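Local structure of spore germination protein B3 (Bacillus subtilis subsp. subtilis, 3N54) at residues A[71-82]-A[98-109]. The protein takes part in triggering spore germination in response to a mixture of L-asparagine, glucose, fructose and potassium ions. Sequence-based numbering, arbitrary orientation.
Sequences HLKVILLGEKLM and DELRRSSYLMAA. With SO4 (sulfate ion), chain D.
His71 lies against Arg101, with the arginine's NE over one face of its imidazole, 3.5 Å above the plane and offset toward the ring's rim. Followed outward, His71 CB rests near Glu99 O and Arg101 CG; CG and ND1 sit under Arg101 NE, CD2 meets the carbonyl oxygens of Asp98 and Leu100, CE1 reaches Arg101 NH1 at 3.4 Å, and NE2 lies 3.1 Å from Asp98 O at too poor an angle for a hydrogen bond. Ring and guanidinium planes are 41° apart, so this is an inclined packing and not a flat stack. Replacing His71 by alanine would remove the ring under Arg101 NE and would probably cost the arginine this packing, though its NH1 and NH2 have other partners. Next along, Leu72 N donates to Glu99 O (2.7 Å), while Ser104 OG gives its proton to Leu72 O and accepts from Arg101 N, a double hold on the type I turn from Arg101 to Ser104. With its OG beside the backbone N (chi1 -59°), Ser104 can reach both. From Lys73 O to Ala109 N, five backbone hydrogen bonds pair strands 74-77 and 105-109, axes 4.6 Å apart at 26°. Leu106 CD1 packs on Ile75 CB and Leu77 CD1, both 3.9 Å away, on the face covered by helix 87-94. That helix lies in the connection between the strands: the arrangement is a beta-alpha-beta crossover, joining edge strand 74-77 to its parallel neighbour in a five-stranded mixed sheet.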
# COMPACT_ATOMS: atom_id res chain seq x y z
N HIS A 71 -17.10 -1.73 14.21
CA HIS A 71 -15.82 -1.18 13.78
C HIS A 71 -15.67 -1.27 12.27
O HIS A 71 -16.24 -2.15 11.64
CB HIS A 71 -14.68 -1.96 14.45
CG HIS A 71 -14.62 -1.81 15.94
ND1 HIS A 71 -15.56 -2.37 16.79
CD2 HIS A 71 -13.72 -1.19 16.74
CE1 HIS A 71 -15.24 -2.09 18.04
NE2 HIS A 71 -14.13 -1.37 18.04
N LEU A 72 -14.87 -0.37 11.70
CA LEU A 72 -14.59 -0.36 10.27
C LEU A 72 -13.74 -1.56 9.86
O LEU A 72 -12.73 -1.85 10.49
CB LEU A 72 -13.86 0.92 9.88
CG LEU A 72 -14.64 2.23 9.99
CD1 LEU A 72 -13.68 3.41 9.83
CD2 LEU A 72 -15.75 2.28 8.97
N LYS A 73 -14.15 -2.24 8.80
CA LYS A 73 -13.41 -3.39 8.29
C LYS A 73 -12.32 -3.00 7.31
O LYS A 73 -11.27 -3.66 7.24
CB LYS A 73 -14.37 -4.38 7.63
CG LYS A 73 -15.51 -4.85 8.55
CD LYS A 73 -14.99 -5.46 9.87
CE LYS A 73 -16.10 -5.60 10.91
NZ LYS A 73 -15.52 -5.68 12.28
N VAL A 74 -12.57 -1.95 6.53
CA VAL A 74 -11.63 -1.53 5.51
C VAL A 74 -11.68 -0.02 5.32
O VAL A 74 -12.76 0.58 5.29
CB VAL A 74 -11.90 -2.27 4.16
CG1 VAL A 74 -13.34 -2.10 3.73
CG2 VAL A 74 -10.94 -1.79 3.06
N ILE A 75 -10.50 0.59 5.22
CA ILE A 75 -10.34 2.00 4.93
C ILE A 75 -9.60 2.11 3.60
O ILE A 75 -8.50 1.57 3.46
CB ILE A 75 -9.49 2.73 5.98
CG1 ILE A 75 -10.04 2.52 7.40
CG2 ILE A 75 -9.42 4.21 5.66
CD1 ILE A 75 -11.36 3.13 7.62
N LEU A 76 -10.20 2.81 2.64
CA LEU A 76 -9.62 3.01 1.32
C LEU A 76 -9.25 4.48 1.14
O LEU A 76 -10.12 5.35 1.26
CB LEU A 76 -10.60 2.58 0.24
CG LEU A 76 -10.13 2.62 -1.22
CD1 LEU A 76 -8.97 1.65 -1.44
CD2 LEU A 76 -11.29 2.28 -2.13
N LEU A 77 -7.98 4.75 0.85
CA LEU A 77 -7.49 6.12 0.72
C LEU A 77 -7.32 6.51 -0.74
O LEU A 77 -6.73 5.77 -1.52
CB LEU A 77 -6.16 6.28 1.46
CG LEU A 77 -6.11 5.92 2.94
CD1 LEU A 77 -4.69 6.08 3.48
CD2 LEU A 77 -7.08 6.77 3.77
N GLY A 78 -7.85 7.67 -1.10
CA GLY A 78 -7.75 8.20 -2.45
C GLY A 78 -6.36 8.72 -2.75
O GLY A 78 -5.62 9.13 -1.84
N GLU A 79 -6.02 8.72 -4.03
CA GLU A 79 -4.66 9.04 -4.48
C GLU A 79 -4.23 10.45 -4.12
O GLU A 79 -3.15 10.65 -3.56
CB GLU A 79 -4.54 8.83 -5.99
CG GLU A 79 -3.16 9.16 -6.55
CD GLU A 79 -3.00 8.80 -8.01
OE1 GLU A 79 -3.91 8.18 -8.59
OE2 GLU A 79 -1.95 9.15 -8.58
N LYS A 80 -5.06 11.43 -4.43
CA LYS A 80 -4.72 12.82 -4.16
C LYS A 80 -4.49 13.04 -2.65
O LYS A 80 -3.57 13.76 -2.26
CB LYS A 80 -5.79 13.76 -4.70
CG LYS A 80 -5.47 15.22 -4.46
CD LYS A 80 -6.45 16.13 -5.16
CE LYS A 80 -6.16 17.58 -4.80
NZ LYS A 80 -6.83 18.53 -5.73
N LEU A 81 -5.30 12.41 -1.82
CA LEU A 81 -5.13 12.52 -0.37
C LEU A 81 -3.78 11.95 0.08
O LEU A 81 -3.05 12.60 0.82
CB LEU A 81 -6.29 11.86 0.36
CG LEU A 81 -6.17 11.88 1.90
CD1 LEU A 81 -7.51 12.15 2.55
CD2 LEU A 81 -5.56 10.58 2.41
N MET A 82 -3.46 10.74 -0.37
CA MET A 82 -2.21 10.09 0.01
C MET A 82 -0.98 10.85 -0.49
O MET A 82 0.07 10.84 0.17
CB MET A 82 -2.15 8.65 -0.52
CG MET A 82 -3.15 7.70 0.10
SD MET A 82 -2.89 6.00 -0.44
CE MET A 82 -3.32 6.14 -2.18
N ASP A 98 -11.84 3.99 18.52
CA ASP A 98 -12.81 2.91 18.68
C ASP A 98 -13.60 2.55 17.41
O ASP A 98 -14.42 1.66 17.45
CB ASP A 98 -13.74 3.14 19.89
CG ASP A 98 -14.63 4.37 19.76
OD1 ASP A 98 -14.84 4.88 18.64
OD2 ASP A 98 -15.14 4.83 20.81
N GLU A 99 -13.34 3.25 16.30
CA GLU A 99 -13.89 2.84 15.00
C GLU A 99 -12.96 1.81 14.33
O GLU A 99 -13.34 1.18 13.35
CB GLU A 99 -14.06 4.02 14.05
CG GLU A 99 -14.96 5.15 14.56
CD GLU A 99 -14.99 6.35 13.61
OE1 GLU A 99 -14.58 7.47 14.02
OE2 GLU A 99 -15.40 6.17 12.43
N LEU A 100 -11.75 1.67 14.86
CA LEU A 100 -10.75 0.80 14.24
C LEU A 100 -10.30 -0.34 15.13
O LEU A 100 -10.37 -0.26 16.35
CB LEU A 100 -9.52 1.61 13.84
CG LEU A 100 -9.73 2.65 12.74
CD1 LEU A 100 -8.50 3.55 12.62
CD2 LEU A 100 -10.06 1.98 11.42
N ARG A 101 -9.85 -1.40 14.48
CA ARG A 101 -9.27 -2.56 15.13
C ARG A 101 -7.91 -2.81 14.50
O ARG A 101 -7.64 -2.37 13.38
CB ARG A 101 -10.13 -3.79 14.92
CG ARG A 101 -11.46 -3.73 15.62
CD ARG A 101 -12.20 -5.05 15.50
NE ARG A 101 -13.34 -5.10 16.41
CZ ARG A 101 -13.26 -5.37 17.72
NH1 ARG A 101 -14.36 -5.40 18.45
NH2 ARG A 101 -12.08 -5.62 18.30
N ARG A 102 -7.06 -3.53 15.23
CA ARG A 102 -5.77 -3.94 14.73
C ARG A 102 -5.92 -4.60 13.35
O ARG A 102 -5.10 -4.37 12.48
CB ARG A 102 -5.11 -4.93 15.71
CG ARG A 102 -3.77 -5.48 15.26
CD ARG A 102 -3.31 -6.59 16.20
NE ARG A 102 -3.05 -6.10 17.56
CZ ARG A 102 -1.90 -5.56 17.98
NH1 ARG A 102 -0.87 -5.41 17.14
NH2 ARG A 102 -1.78 -5.17 19.24
N SER A 103 -6.97 -5.39 13.18
CA SER A 103 -7.21 -6.13 11.95
C SER A 103 -7.97 -5.38 10.83
O SER A 103 -8.21 -5.95 9.76
CB SER A 103 -7.97 -7.41 12.28
OG SER A 103 -9.26 -7.10 12.77
N SER A 104 -8.37 -4.13 11.05
CA SER A 104 -9.00 -3.33 10.00
C SER A 104 -8.01 -3.18 8.84
O SER A 104 -6.84 -2.90 9.07
CB SER A 104 -9.40 -1.95 10.50
OG SER A 104 -10.30 -2.03 11.59
N TYR A 105 -8.48 -3.36 7.61
CA TYR A 105 -7.61 -3.27 6.44
C TYR A 105 -7.42 -1.84 5.97
O TYR A 105 -8.34 -1.03 6.03
CB TYR A 105 -8.18 -4.07 5.27
CG TYR A 105 -8.30 -5.56 5.50
CD1 TYR A 105 -7.20 -6.38 5.40
CD2 TYR A 105 -9.54 -6.13 5.76
CE1 TYR A 105 -7.31 -7.76 5.59
CE2 TYR A 105 -9.66 -7.50 5.96
CZ TYR A 105 -8.54 -8.31 5.87
OH TYR A 105 -8.66 -9.67 6.07
N LEU A 106 -6.23 -1.55 5.46
CA LEU A 106 -5.92 -0.25 4.90
C LEU A 106 -5.48 -0.46 3.45
O LEU A 106 -4.61 -1.30 3.18
CB LEU A 106 -4.81 0.42 5.69
CG LEU A 106 -4.43 1.82 5.21
CD1 LEU A 106 -5.59 2.78 5.41
CD2 LEU A 106 -3.16 2.32 5.91
N MET A 107 -6.08 0.29 2.52
CA MET A 107 -5.76 0.15 1.11
C MET A 107 -5.74 1.48 0.37
O MET A 107 -6.27 2.48 0.84
CB MET A 107 -6.77 -0.75 0.43
CG MET A 107 -6.80 -2.11 1.04
SD MET A 107 -7.24 -3.33 -0.14
CE MET A 107 -6.89 -4.81 0.81
N ALA A 108 -5.10 1.44 -0.80
CA ALA A 108 -4.89 2.61 -1.62
C ALA A 108 -5.70 2.51 -2.90
O ALA A 108 -5.84 1.43 -3.47
CB ALA A 108 -3.41 2.77 -1.94
N ALA A 109 -6.24 3.63 -3.34
CA ALA A 109 -6.94 3.69 -4.60
C ALA A 109 -6.14 4.52 -5.58
O ALA A 109 -5.57 5.54 -5.22
CB ALA A 109 -8.32 4.30 -4.42
S SO4 D . -5.13 -5.43 20.55
O1 SO4 D . -5.63 -6.63 21.21
O2 SO4 D . -5.96 -4.30 20.94
O3 SO4 D . -5.22 -5.58 19.09
O4 SO4 D . -3.72 -5.20 20.90
O HOH W 1 -11.05 -6.39 8.53